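Cel44C (Paenibacillus polymyxa, PDB 3ZQ9) probably hydrolyses internal beta-1,4-glucosidic links in cellulose and xyloglucan, this chain being the family 44 glycoside hydrolase part of a longer multidomain enzyme. Local coordinates at residues T30-A35 and Y390-D395; L184-A189 and G230-G235; L278-V283 and K353-E358. The protein carries 2 engineered substitutions. All blocks are in the same frame, centred on the assembly; numbering follows the deposited sequence.

In the fold
All three contacts join neighbouring strands of the parallel eight-stranded barrel, or the loops that leave them, and all three touch the bound iminosugar NOY. Contact 3 is a buried piece of the sheet, built mainly from backbone bonds and packed apolar side chains. Contact 2, equally buried, joins the loop after strand 181-184 to strand 227-233 with a single direct backbone bond, water bridges and a cis-proline; strand 227-233 lies next to the 280-285 strand of contact 3. Contact 1 closes the barrel between its first and last strands, is only partly buried, and mixes amide hydrogen bonds with packing of a tyrosine, a tryptophan, a leucine and a lysine chain.

Contact 1: T30-A35 and Y390-D395; sequences TNQDLA and YWKLKD. With NOY ((2R,3S,4R,5R)-5-(hydroxymethyl)piperidine-2,3,4-triol), chain B; BGC (beta-D-glucopyranose), chain C; EDO (1,2-ethanediol), chain H.
T30 stands beside Y390 at the start of the contact, its OG1 near the edge of the tyrosine ring, 4.1 Å from Y390 CD2. This hydroxyl is spent within its own segment: it donates to Q32 O and so pins the turn that follows. N31 grips the carbonyl of Y390 twice. Its backbone N reaches Y390 O at 2.9 Å, and its side-chain ND2 reaches Y390 O at 3.0 Å, from above the carbonyl plane. With chi1 at -80°, CG sits beside the N31 backbone nitrogen, which brings both donors to one oxygen. T357 O takes a further bond from ND2 and R44 donates to OD1, and these bonds at both ends of the amide probably fix its rotation; its CG rests on the edge of the W391 indole, 3.2 Å from W391 CE3. The bonds to Y390 O join strand 29-30 to strand 387-390, the first and last strands of a TIM barrel, at its C-terminal end, where the W391 indole lines the sugar site. Q32 bends at chi2 (93°) to send its amide back over W391. Q32 NE2 lies 3.3 Å above the ring plane, offset toward the rim with amide and indole tilted 57° apart, and NOY C3 lies over the opposite face. The other end of the amide, Q32 OE1, accepts an almost straight bond from K392 N at 3.0 Å. Further back, Q32 CB packs on K392 CD. The D33 carboxylate forms a salt bridge with R43, while D33 O is linked through a water to K392 NZ, which also donates to G396 O. L34 runs past K392 in the opposite direction, its CD2 3.7 Å from K392 CG, and the same methyl meets the rim of the Y390 ring at CE2, 3.9 Å away.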
loop_
_atom_site.group_PDB
_atom_site.type_symbol
_atom_site.label_atom_id
_atom_site.label_comp_id
_atom_site.label_asym_id
_atom_site.label_seq_id
_atom_site.Cartn_x
_atom_site.Cartn_y
_atom_site.Cartn_z
ATOM N N THR A 30 -2.226 -4.694 -3.681
ATOM C CA THR A 30 -2.238 -5.558 -2.520
ATOM C C THR A 30 -0.868 -6.186 -2.285
ATOM O O THR A 30 0.039 -6.075 -3.119
ATOM C CB THR A 30 -3.333 -6.641 -2.669
ATOM O OG1 THR A 30 -3.554 -7.291 -1.396
ATOM C CG2 THR A 30 -2.954 -7.640 -3.807
ATOM N N ASN A 31 -0.732 -6.801 -1.105
ATOM C CA ASN A 31 0.418 -7.636 -0.765
ATOM C C ASN A 31 -0.007 -9.064 -1.051
ATOM O O ASN A 31 0.176 -9.542 -2.157
ATOM C CB ASN A 31 0.781 -7.433 0.702
ATOM C CG ASN A 31 1.593 -6.151 0.879
ATOM O OD1 ASN A 31 2.797 -6.168 0.714
ATOM N ND2 ASN A 31 0.916 -5.044 1.166
ATOM N N GLN A 32 -0.705 -9.687 -0.126
ATOM C CA GLN A 32 -1.304 -11.019 -0.419
ATOM C C GLN A 32 -2.412 -10.896 -1.427
ATOM O O GLN A 32 -3.289 -10.039 -1.285
ATOM C CB GLN A 32 -1.891 -11.651 0.859
ATOM C CG GLN A 32 -0.879 -11.780 2.013
ATOM C CD GLN A 32 -0.926 -10.575 2.966
ATOM O OE1 GLN A 32 -1.356 -9.505 2.583
ATOM N NE2 GLN A 32 -0.579 -10.791 4.247
ATOM N N ASP A 33 -2.429 -11.773 -2.442
ATOM C CA ASP A 33 -3.562 -11.797 -3.371
ATOM C C ASP A 33 -4.824 -12.197 -2.588
ATOM O O ASP A 33 -4.729 -12.994 -1.649
ATOM C CB ASP A 33 -3.313 -12.842 -4.461
ATOM C CG ASP A 33 -2.154 -12.438 -5.372
ATOM O OD1 ASP A 33 -2.101 -11.252 -5.767
ATOM O OD2 ASP A 33 -1.297 -13.280 -5.674
ATOM N N LEU A 34 -5.959 -11.586 -2.919
ATOM C CA LEU A 34 -7.215 -11.868 -2.211
ATOM C C LEU A 34 -8.004 -12.924 -3.002
ATOM O O LEU A 34 -7.454 -13.996 -3.267
ATOM C CB LEU A 34 -7.982 -10.553 -1.948
ATOM C CG LEU A 34 -7.196 -9.486 -1.162
ATOM C CD1 LEU A 34 -7.975 -8.137 -1.028
ATOM C CD2 LEU A 34 -6.817 -9.997 0.236
ATOM N N ALA A 35 -9.255 -12.669 -3.385
ATOM C CA ALA A 35 -10.076 -13.697 -4.035
ATOM C C ALA A 35 -9.651 -13.932 -5.483
ATOM O O ALA A 35 -9.874 -15.016 -6.026
ATOM C CB ALA A 35 -11.548 -13.308 -3.991
ATOM N N TYR A 390 -2.915 -3.131 0.294
ATOM C CA TYR A 390 -3.534 -3.702 1.487
ATOM C C TYR A 390 -2.656 -4.854 2.018
ATOM O O TYR A 390 -1.993 -5.561 1.234
ATOM C CB TYR A 390 -4.879 -4.239 1.062
ATOM C CG TYR A 390 -5.581 -5.041 2.108
ATOM C CD1 TYR A 390 -6.110 -4.424 3.228
ATOM C CD2 TYR A 390 -5.744 -6.411 1.956
ATOM C CE1 TYR A 390 -6.786 -5.201 4.217
ATOM C CE2 TYR A 390 -6.440 -7.179 2.928
ATOM C CZ TYR A 390 -6.933 -6.531 4.044
ATOM O OH TYR A 390 -7.586 -7.197 5.066
ATOM N N TRP A 391 -2.642 -5.015 3.340
ATOM C CA TRP A 391 -1.959 -6.177 3.974
ATOM C C TRP A 391 -3.007 -6.950 4.817
ATOM O O TRP A 391 -3.677 -6.353 5.629
ATOM C CB TRP A 391 -0.800 -5.708 4.886
ATOM C CG TRP A 391 -0.088 -6.893 5.461
ATOM C CD1 TRP A 391 -0.468 -7.599 6.586
ATOM C CD2 TRP A 391 1.090 -7.520 4.967
ATOM N NE1 TRP A 391 0.387 -8.661 6.785
ATOM C CE2 TRP A 391 1.348 -8.643 5.802
ATOM C CE3 TRP A 391 1.948 -7.267 3.886
ATOM C CZ2 TRP A 391 2.452 -9.509 5.596
ATOM C CZ3 TRP A 391 3.057 -8.139 3.678
ATOM C CH2 TRP A 391 3.275 -9.258 4.507
ATOM N N LYS A 392 -3.146 -8.256 4.587
ATOM C CA LYS A 392 -4.094 -9.081 5.327
ATOM C C LYS A 392 -3.625 -9.299 6.776
ATOM O O LYS A 392 -2.696 -10.081 6.995
ATOM C CB LYS A 392 -4.190 -10.470 4.662
ATOM C CG LYS A 392 -4.748 -10.469 3.245
ATOM C CD LYS A 392 -4.793 -11.926 2.721
ATOM C CE LYS A 392 -5.910 -12.712 3.375
ATOM N NZ LYS A 392 -5.798 -14.180 2.889
ATOM N N LEU A 393 -4.306 -8.678 7.751
ATOM C CA LEU A 393 -3.971 -8.912 9.143
ATOM C C LEU A 393 -4.691 -10.163 9.649
ATOM O O LEU A 393 -4.361 -10.683 10.710
ATOM C CB LEU A 393 -4.397 -7.737 10.021
ATOM C CG LEU A 393 -3.603 -6.455 9.766
ATOM C CD1 LEU A 393 -4.212 -5.357 10.602
ATOM C CD2 LEU A 393 -2.097 -6.658 10.080
ATOM N N LYS A 394 -5.684 -10.622 8.914
ATOM C CA LYS A 394 -6.422 -11.833 9.278
ATOM C C LYS A 394 -6.221 -12.821 8.131
ATOM O O LYS A 394 -6.442 -12.473 6.969
ATOM C CB LYS A 394 -7.893 -11.442 9.412
ATOM C CG LYS A 394 -8.864 -12.567 9.555
ATOM C CD LYS A 394 -10.034 -12.050 10.363
ATOM C CE LYS A 394 -11.146 -13.023 10.516
ATOM N NZ LYS A 394 -12.373 -12.170 10.368
ATOM N N ASP A 395 -5.804 -14.053 8.451
ATOM C CA ASP A 395 -5.570 -15.088 7.430
ATOM C C ASP A 395 -6.902 -15.620 6.919
ATOM O O ASP A 395 -7.936 -15.394 7.562
ATOM C CB ASP A 395 -4.739 -16.257 8.004
ATOM C CG ASP A 395 -3.314 -15.811 8.435
ATOM O OD1 ASP A 395 -2.694 -15.010 7.727
ATOM O OD2 ASP A 395 -2.799 -16.319 9.458
HETATM O O4 NOY B . 2.882 -9.216 8.836
HETATM C C4 NOY B . 3.603 -8.000 9.114
HETATM C C3 NOY B . 4.438 -7.570 7.889
HETATM O O3 NOY B . 5.401 -8.562 7.534
HETATM C C2 NOY B . 5.182 -6.257 8.224
HETATM N N NOY B . 4.254 -5.182 8.627
HETATM C C7 NOY B . 3.319 -5.559 9.714
HETATM C C5 NOY B . 2.596 -6.861 9.344
HETATM C C6 NOY B . 1.527 -7.237 10.375
HETATM O O2 NOY B . 5.981 -5.824 7.124
HETATM O O6 NOY B . 2.102 -7.326 11.686
HETATM C C2 BGC C . 2.479 -11.437 9.659
HETATM C C3 BGC C . 3.114 -12.819 9.743
HETATM C C4 BGC C . 3.689 -13.161 8.362
HETATM C C5 BGC C . 4.750 -12.144 7.912
HETATM C C6 BGC C . 5.231 -12.461 6.495
HETATM C C1 BGC C . 3.521 -10.452 9.119
HETATM O O2 BGC C . 2.146 -10.932 10.933
HETATM O O3 BGC C . 2.081 -13.781 10.077
HETATM O O4 BGC C . 4.168 -14.499 8.349
HETATM O O5 BGC C . 4.089 -10.874 7.909
HETATM O O6 BGC C . 6.221 -11.509 6.112
HETATM C C1 EDO H . 3.296 -12.759 -1.585
HETATM O O1 EDO H . 2.242 -12.916 -0.611
HETATM C C2 EDO H . 2.895 -11.659 -2.570
HETATM O O2 EDO H . 1.866 -12.238 -3.389
HETATM O O HOH W 1 -6.315 -14.360 0.189
#

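Contact 2: L184-A189 and G230-G235; sequences LDNEPA and GPVLYG. With NOY ((2R,3S,4R,5R)-5-(hydroxymethyl)piperidine-2,3,4-triol), chain B.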
loop_
_atom_site.group_PDB
_atom_site.type_symbol
_atom_site.label_atom_id
_atom_site.label_comp_id
_atom_site.label_asym_id
_atom_site.label_seq_id
_atom_site.Cartn_x
_atom_site.Cartn_y
_atom_site.Cartn_z
ATOM N N LEU A 184 13.738 -0.878 -0.550
ATOM C CA LEU A 184 14.944 -0.976 0.256
ATOM C C LEU A 184 14.570 -1.678 1.576
ATOM O O LEU A 184 14.339 -1.033 2.587
ATOM C CB LEU A 184 15.539 0.432 0.509
ATOM C CG LEU A 184 15.897 1.190 -0.784
ATOM C CD1 LEU A 184 16.316 2.655 -0.419
ATOM C CD2 LEU A 184 16.988 0.522 -1.539
ATOM N N ASP A 185 14.449 -2.997 1.484
ATOM C CA ASP A 185 14.160 -3.865 2.662
ATOM C C ASP A 185 12.758 -3.505 3.180
ATOM O O ASP A 185 11.875 -3.134 2.373
ATOM C CB ASP A 185 15.297 -3.723 3.714
ATOM C CG ASP A 185 15.402 -4.927 4.644
ATOM O OD1 ASP A 185 14.524 -5.068 5.523
ATOM O OD2 ASP A 185 16.388 -5.725 4.515
ATOM N N ASN A 186 12.543 -3.612 4.498
ATOM C CA ASN A 186 11.194 -3.530 5.086
ATOM C C ASN A 186 11.345 -3.117 6.553
ATOM O O ASN A 186 12.080 -3.782 7.305
ATOM C CB ASN A 186 10.545 -4.941 5.031
ATOM C CG ASN A 186 9.156 -4.964 5.648
ATOM O OD1 ASN A 186 8.955 -5.490 6.809
ATOM N ND2 ASN A 186 8.213 -4.422 4.953
ATOM N N GLU A 187 10.702 -2.024 6.948
ATOM C CA GLU A 187 10.576 -1.645 8.380
ATOM C C GLU A 187 11.930 -1.676 9.130
ATOM O O GLU A 187 12.075 -2.365 10.146
ATOM C CB GLU A 187 9.515 -2.503 9.100
ATOM C CG GLU A 187 8.144 -2.400 8.390
ATOM C CD GLU A 187 6.980 -3.083 9.137
ATOM O OE1 GLU A 187 7.213 -3.833 10.110
ATOM O OE2 GLU A 187 5.784 -2.817 8.734
ATOM N N PRO A 188 12.869 -0.843 8.682
ATOM C CA PRO A 188 14.230 -0.882 9.237
ATOM C C PRO A 188 14.261 -0.530 10.744
ATOM O O PRO A 188 15.115 -1.056 11.476
ATOM C CB PRO A 188 14.983 0.178 8.386
ATOM C CG PRO A 188 13.841 1.126 7.815
ATOM C CD PRO A 188 12.764 0.066 7.519
ATOM N N ALA A 189 13.387 0.368 11.192
ATOM C CA ALA A 189 13.338 0.776 12.613
ATOM C C ALA A 189 12.829 -0.354 13.481
ATOM O O ALA A 189 12.952 -0.284 14.724
ATOM C CB ALA A 189 12.430 2.072 12.814
ATOM N N GLY A 230 11.559 3.683 -0.490
ATOM C CA GLY A 230 12.129 3.605 0.906
ATOM C C GLY A 230 11.505 4.750 1.684
ATOM O O GLY A 230 10.938 5.653 1.085
ATOM N N PRO A 231 11.643 4.762 3.028
ATOM C CA PRO A 231 12.395 3.769 3.792
ATOM C C PRO A 231 11.507 2.610 4.272
ATOM O O PRO A 231 11.981 1.771 5.049
ATOM C CB PRO A 231 12.912 4.570 5.030
ATOM C CG PRO A 231 12.183 5.960 5.007
ATOM C CD PRO A 231 11.116 5.839 3.882
ATOM N N VAL A 232 10.266 2.536 3.793
ATOM C CA VAL A 232 9.393 1.394 4.115
ATOM C C VAL A 232 9.112 1.391 5.643
ATOM O O VAL A 232 9.206 0.346 6.339
ATOM C CB VAL A 232 9.980 0.002 3.634
ATOM C CG1 VAL A 232 8.804 -0.993 3.508
ATOM C CG2 VAL A 232 10.701 0.097 2.247
ATOM N N LEU A 233 8.721 2.548 6.161
ATOM C CA LEU A 233 8.617 2.751 7.621
ATOM C C LEU A 233 7.381 2.078 8.202
ATOM O O LEU A 233 6.319 2.162 7.599
ATOM C CB LEU A 233 8.599 4.249 7.943
ATOM C CG LEU A 233 9.858 4.998 7.503
ATOM C CD1 LEU A 233 9.674 6.502 7.906
ATOM C CD2 LEU A 233 11.173 4.409 8.178
ATOM N N TYR A 234 7.499 1.475 9.400
ATOM C CA TYR A 234 6.416 0.614 9.906
ATOM C C TYR A 234 5.199 1.417 10.357
ATOM O O TYR A 234 4.077 0.919 10.364
ATOM C CB TYR A 234 6.939 -0.272 11.078
ATOM C CG TYR A 234 6.865 0.390 12.415
ATOM C CD1 TYR A 234 5.702 0.271 13.207
ATOM C CD2 TYR A 234 7.933 1.141 12.905
ATOM C CE1 TYR A 234 5.610 0.916 14.454
ATOM C CE2 TYR A 234 7.852 1.776 14.173
ATOM C CZ TYR A 234 6.693 1.649 14.925
ATOM O OH TYR A 234 6.569 2.278 16.146
ATOM N N GLY A 235 5.410 2.659 10.771
ATOM C CA GLY A 235 4.339 3.344 11.458
ATOM C C GLY A 235 4.831 4.668 12.015
ATOM O O GLY A 235 6.025 5.003 11.889
HETATM O O4 NOY B . 2.882 -9.216 8.836
HETATM C C4 NOY B . 3.603 -8.000 9.114
HETATM C C3 NOY B . 4.438 -7.570 7.889
HETATM O O3 NOY B . 5.401 -8.562 7.534
HETATM C C2 NOY B . 5.182 -6.257 8.224
HETATM N N NOY B . 4.254 -5.182 8.627
HETATM C C7 NOY B . 3.319 -5.559 9.714
HETATM C C5 NOY B . 2.596 -6.861 9.344
HETATM C C6 NOY B . 1.527 -7.237 10.375
HETATM O O2 NOY B . 5.981 -5.824 7.124
HETATM O O6 NOY B . 2.102 -7.326 11.686
HETATM O O HOH W 2 14.581 1.186 4.229
HETATM O O HOH W 3 3.801 -1.818 10.214
#
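Backbone meets backbone directly where E187 N donates to V232 O at 2.9 Å, a bent bond just beyond the cis peptide between G230 and P231. Upstream, one water donates to both L184 O and P231 O and bridges the two segments. V232 fills the bend of the 184-189 loop: its CG2 lies 3.4 Å from D185 O, while CG1 packs on N186 CA. D185 braces that bend, its OD1 accepting from N186 N and also bonding T51 and W191. P188 packs on the cis-proline segment, with P188 CD 3.1 Å from P231 O and P188 CG on L233 CD2. E187 extends beyond CG across Y234, so that its CD lies 3.4 Å from Y234 CB. The tyrosine's CG sits between its own N and carbonyl carbon (chi1 86°), and the ring leads away, its OH bonded to Q243. E187 OE2 is held by H284, by a water that also donates to Y234 O, and by NOY N, at 2.8 Å. The N186 side chain also approaches the iminosugar. An Asn-Glu pair at the end of the fourth barrel strand is consistent with the acid/base position of retaining TIM-barrel glycosidases.

Contact 3: L278-V283 and K353-E358; sequences LDVFDV and KLAMTE. With NOY ((2R,3S,4R,5R)-5-(hydroxymethyl)piperidine-2,3,4-triol), chain B.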
loop_
_atom_site.group_PDB
_atom_site.type_symbol
_atom_site.label_atom_id
_atom_site.label_comp_id
_atom_site.label_asym_id
_atom_site.label_seq_id
_atom_site.Cartn_x
_atom_site.Cartn_y
_atom_site.Cartn_z
ATOM N N LEU A 278 16.103 7.899 -4.768
ATOM C CA LEU A 278 14.827 7.585 -4.154
ATOM C C LEU A 278 13.743 8.044 -5.115
ATOM O O LEU A 278 13.720 9.217 -5.484
ATOM C CB LEU A 278 14.666 8.369 -2.825
ATOM C CG LEU A 278 13.352 8.087 -2.097
ATOM C CD1 LEU A 278 13.274 6.682 -1.458
ATOM C CD2 LEU A 278 13.172 9.167 -1.036
ATOM N N ASP A 279 12.838 7.147 -5.495
ATOM C CA ASP A 279 11.746 7.494 -6.409
ATOM C C ASP A 279 10.429 7.627 -5.671
ATOM O O ASP A 279 9.549 8.437 -6.055
ATOM C CB ASP A 279 11.627 6.412 -7.490
ATOM C CG ASP A 279 12.837 6.421 -8.418
ATOM O OD1 ASP A 279 12.952 7.392 -9.209
ATOM O OD2 ASP A 279 13.708 5.539 -8.304
ATOM N N VAL A 280 10.243 6.799 -4.639
ATOM C CA VAL A 280 8.946 6.758 -3.979
ATOM C C VAL A 280 9.177 6.690 -2.473
ATOM O O VAL A 280 9.923 5.783 -1.984
ATOM C CB VAL A 280 8.160 5.484 -4.431
ATOM C CG1 VAL A 280 6.742 5.496 -3.804
ATOM C CG2 VAL A 280 8.045 5.419 -5.964
ATOM N N PHE A 281 8.582 7.619 -1.739
ATOM C CA PHE A 281 8.681 7.595 -0.278
ATOM C C PHE A 281 7.605 6.631 0.204
ATOM O O PHE A 281 6.405 6.796 -0.134
ATOM C CB PHE A 281 8.466 8.998 0.305
ATOM C CG PHE A 281 8.718 9.077 1.771
ATOM C CD1 PHE A 281 10.024 9.259 2.246
ATOM C CD2 PHE A 281 7.665 8.952 2.664
ATOM C CE1 PHE A 281 10.279 9.266 3.661
ATOM C CE2 PHE A 281 7.879 8.985 4.086
ATOM C CZ PHE A 281 9.196 9.136 4.580
ATOM N N ASP A 282 8.026 5.618 0.979
ATOM C CA ASP A 282 7.258 4.392 1.171
ATOM C C ASP A 282 7.007 4.271 2.683
ATOM O O ASP A 282 7.956 4.211 3.472
ATOM C CB ASP A 282 8.143 3.234 0.663
ATOM C CG ASP A 282 7.519 1.828 0.843
ATOM O OD1 ASP A 282 6.649 1.631 1.729
ATOM O OD2 ASP A 282 7.925 0.886 0.086
ATOM N N VAL A 283 5.726 4.247 3.058
ATOM C CA VAL A 283 5.312 4.029 4.462
ATOM C C VAL A 283 4.273 2.923 4.595
ATOM O O VAL A 283 3.540 2.604 3.663
ATOM C CB VAL A 283 4.732 5.304 5.117
ATOM C CG1 VAL A 283 5.778 6.425 5.119
ATOM C CG2 VAL A 283 3.446 5.812 4.407
ATOM N N LYS A 353 7.564 10.437 -5.240
ATOM C CA LYS A 353 6.149 10.045 -5.103
ATOM C C LYS A 353 5.891 9.462 -3.708
ATOM O O LYS A 353 6.812 9.374 -2.880
ATOM C CB LYS A 353 5.800 9.011 -6.189
ATOM C CG LYS A 353 5.953 9.633 -7.610
ATOM C CD LYS A 353 5.088 8.844 -8.627
ATOM C CE LYS A 353 5.184 9.472 -10.079
ATOM N NZ LYS A 353 4.578 8.595 -11.178
ATOM N N LEU A 354 4.641 9.146 -3.428
ATOM C CA LEU A 354 4.260 8.669 -2.076
ATOM C C LEU A 354 3.526 7.345 -2.226
ATOM O O LEU A 354 2.604 7.239 -3.069
ATOM C CB LEU A 354 3.340 9.696 -1.408
ATOM C CG LEU A 354 2.835 9.370 -0.000
ATOM C CD1 LEU A 354 3.989 9.254 1.017
ATOM C CD2 LEU A 354 1.830 10.465 0.476
ATOM N N ALA A 355 3.887 6.357 -1.394
ATOM C CA ALA A 355 3.203 5.060 -1.430
ATOM C C ALA A 355 2.907 4.561 -0.044
ATOM O O ALA A 355 3.761 4.661 0.847
ATOM C CB ALA A 355 4.059 4.021 -2.172
ATOM N N MET A 356 1.740 3.936 0.125
ATOM C CA MET A 356 1.387 3.323 1.390
ATOM C C MET A 356 1.390 1.796 1.164
ATOM O O MET A 356 0.373 1.212 0.748
ATOM C CB MET A 356 0.004 3.843 1.816
ATOM C CG MET A 356 -0.430 3.315 3.204
ATOM S SD MET A 356 -2.077 3.998 3.605
ATOM C CE MET A 356 -1.619 5.676 3.907
ATOM N N THR A 357 2.547 1.151 1.380
ATOM C CA THR A 357 2.760 -0.210 0.830
ATOM C C THR A 357 2.244 -1.317 1.741
ATOM O O THR A 357 2.304 -2.469 1.366
ATOM C CB THR A 357 4.237 -0.485 0.486
ATOM O OG1 THR A 357 5.039 -0.207 1.625
ATOM C CG2 THR A 357 4.695 0.454 -0.665
ATOM N N GLU A 358 1.755 -0.951 2.936
ATOM C CA GLU A 358 0.924 -1.820 3.774
ATOM C C GLU A 358 -0.049 -0.930 4.526
ATOM O O GLU A 358 0.359 0.134 5.001
ATOM C CB GLU A 358 1.751 -2.572 4.825
ATOM C CG GLU A 358 2.689 -3.695 4.258
ATOM C CD GLU A 358 3.453 -4.403 5.379
ATOM O OE1 GLU A 358 2.940 -4.414 6.546
ATOM O OE2 GLU A 358 4.567 -4.943 5.112
HETATM O O4 NOY B . 2.882 -9.216 8.836
HETATM C C4 NOY B . 3.603 -8.000 9.114
HETATM C C3 NOY B . 4.438 -7.570 7.889
HETATM O O3 NOY B . 5.401 -8.562 7.534
HETATM C C2 NOY B . 5.182 -6.257 8.224
HETATM N N NOY B . 4.254 -5.182 8.627
HETATM C C7 NOY B . 3.319 -5.559 9.714
HETATM C C5 NOY B . 2.596 -6.861 9.344
HETATM C C6 NOY B . 1.527 -7.237 10.375
HETATM O O2 NOY B . 5.981 -5.824 7.124
HETATM O O6 NOY B . 2.102 -7.326 11.686
#
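F281 and L354 face each other across two parallel strands, and the phenylalanine can be followed outward from the sheet. Its CB lies 3.6 Å from K353 O, the carbonyl that accepts the bond from F281 N. CG is anti to the backbone N (chi1 -173°), which carries the ring away from the barrel wall. At the ring edge CD2 meets L354 CD1 at 4.0 Å. On the other flank CE1 packs on P231 CD, a ring carbon of the cis-proline on the adjoining strand, and the ring ends among V259 and L263 of helix 258-273 and L341 and V345 of helix 337-348. Strand segments 280-283 and 353-357 run parallel, 23° apart, and are tied by five N-H to O bonds in regular parallel alternation, from K353 N to D279 O through to T357 N to V283 O. V283 and M356 share the outer face with F281. V280, D282 and A355 look into the barrel instead, where V280 CG1 is packed tightly on A355 CB, 3.5 Å away. Further along, T357 OG1 is modelled so close to D282 OD1 that the hydrogen bond between them is of doubtful geometry. E358, just past the paired residues, stretches into the sugar site: its OE1 accepts from NOY N at 2.6 Å and is also bonded by Y286, while OE2 forms a salt bridge with R44. A glutamate at the end of the seventh strand of a TIM barrel, close to the position of the anomeric carbon, is consistent with the nucleophile of a retaining glycosidase.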